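Side-chain contact in ArtJ (PDB 2PVU), which binds the basic amino acids arginine, lysine and histidine and probably delivers them to its cognate ATP-binding cassette transporter, Art(MP)2: residues Ala200-Tyr203 with Val204-Pro208. Residues are numbered along the deposited sequence; the frame is centred on the assembly and turned at random.
Sequences ANEY and VKNNP
Asn207 folds back over Tyr203 at the C-terminal end of helix 197-206, and its amide does two jobs there. The first is a hydrogen bond. ND2 of Asn207 donates to the carbonyl O of Tyr203 over 2.8 Å, nearly straight at 162°. The donor lies in the carbonyl plane, on a lone pair, and the acceptor lies in the plane of the amide. The backbone N of Asn207 reaches the same oxygen, but that bond is weak and bent. Asn207 is the first residue to leave helical angles; its side chain gives this carbonyl a second, straighter donor.

The second job is stacking. The Asn207 amide lies almost flat on one face of the Tyr203 ring, the planes 16° apart. ND2 of Asn207 sits over the centre of the Tyr203 ring, 3.5 Å above its plane. CB of Asn207 adds a CH-pi contact, 4.3 Å from the Tyr203 ring centroid. The tyrosine CG is anti to the backbone N (chi1 -172°), beside its own carbonyl carbon, which puts the ring under the Asn207 amide. An alanine in place of the tyrosine is likely to leave the Asn207 amide without its stacking surface and freer to turn.

One turn apart, Asn206 ND2 rests 3.2 Å from CG of Glu202, with carboxylate and amide planes well inclined. Regular helical bonds join Val204 N to Ala200 O, Lys205 N to Asn201 O and Asn206 N to Glu202 O.

This side-chain-to-backbone bond finishes a surface helix of a family 3 solute-binding protein; the Ala200 side chain is about 11 Å from the bound lysine. The helix packs on strands 125-134 and 212-215 through Ala200 and Val204. Tyr203 also touches Leu212 and reaches Ile182 and Leu186 of helix 178-186.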
# COMPACT_ATOMS: atom_id res chain seq x y z
N ALA A 200 9.56 -2.56 0.22
CA ALA A 200 10.80 -3.39 0.30
C ALA A 200 12.06 -2.56 0.08
O ALA A 200 13.02 -2.64 0.84
CB ALA A 200 10.75 -4.55 -0.69
N ASN A 201 12.05 -1.74 -0.96
CA ASN A 201 13.20 -0.93 -1.29
C ASN A 201 13.59 0.03 -0.19
O ASN A 201 14.78 0.19 0.11
CB ASN A 201 12.97 -0.17 -2.60
CG ASN A 201 13.12 -1.06 -3.83
OD1 ASN A 201 13.89 -2.03 -3.82
ND2 ASN A 201 12.45 -0.70 -4.89
N GLU A 202 12.59 0.67 0.43
CA GLU A 202 12.89 1.65 1.49
C GLU A 202 13.35 0.94 2.77
O GLU A 202 14.21 1.44 3.47
CB GLU A 202 11.69 2.57 1.77
CG GLU A 202 11.66 3.08 3.22
CD GLU A 202 11.20 4.52 3.38
OE1 GLU A 202 11.64 5.36 2.57
OE2 GLU A 202 10.43 4.79 4.34
N TYR A 203 12.79 -0.23 3.05
CA TYR A 203 13.23 -1.00 4.22
C TYR A 203 14.72 -1.34 4.11
O TYR A 203 15.48 -1.19 5.07
CB TYR A 203 12.40 -2.29 4.40
CG TYR A 203 12.76 -2.91 5.71
CD1 TYR A 203 12.13 -2.51 6.87
CD2 TYR A 203 13.82 -3.83 5.81
CE1 TYR A 203 12.50 -3.04 8.11
CE2 TYR A 203 14.19 -4.37 7.04
CZ TYR A 203 13.50 -3.96 8.18
OH TYR A 203 13.85 -4.42 9.43
N VAL A 204 15.14 -1.80 2.93
CA VAL A 204 16.54 -2.20 2.70
C VAL A 204 17.43 -0.97 2.79
O VAL A 204 18.46 -0.99 3.45
CB VAL A 204 16.70 -2.92 1.33
CG1 VAL A 204 18.18 -3.07 0.92
CG2 VAL A 204 16.00 -4.28 1.38
N LYS A 205 17.00 0.11 2.16
CA LYS A 205 17.79 1.35 2.13
C LYS A 205 17.93 1.95 3.53
O LYS A 205 18.98 2.49 3.90
CB LYS A 205 17.13 2.35 1.18
CG LYS A 205 17.95 3.59 0.94
CD LYS A 205 17.47 4.34 -0.30
CE LYS A 205 18.17 5.71 -0.40
NZ LYS A 205 19.66 5.60 -0.22
N ASN A 206 16.87 1.85 4.33
CA ASN A 206 16.92 2.31 5.72
C ASN A 206 17.49 1.31 6.72
O ASN A 206 17.79 1.69 7.85
CB ASN A 206 15.54 2.77 6.18
CG ASN A 206 15.04 3.95 5.38
OD1 ASN A 206 15.82 4.71 4.77
ND2 ASN A 206 13.73 4.12 5.36
N ASN A 207 17.65 0.05 6.34
CA ASN A 207 18.18 -0.94 7.29
C ASN A 207 19.36 -1.77 6.78
O ASN A 207 19.28 -3.01 6.76
CB ASN A 207 17.05 -1.85 7.78
CG ASN A 207 16.00 -1.08 8.52
OD1 ASN A 207 16.08 -0.94 9.74
ND2 ASN A 207 15.03 -0.55 7.80
N PRO A 208 20.47 -1.09 6.41
CA PRO A 208 21.63 -1.78 5.82
C PRO A 208 22.16 -2.89 6.73
O PRO A 208 22.57 -3.95 6.24
CB PRO A 208 22.67 -0.66 5.66
CG PRO A 208 22.21 0.43 6.57
CD PRO A 208 20.72 0.35 6.58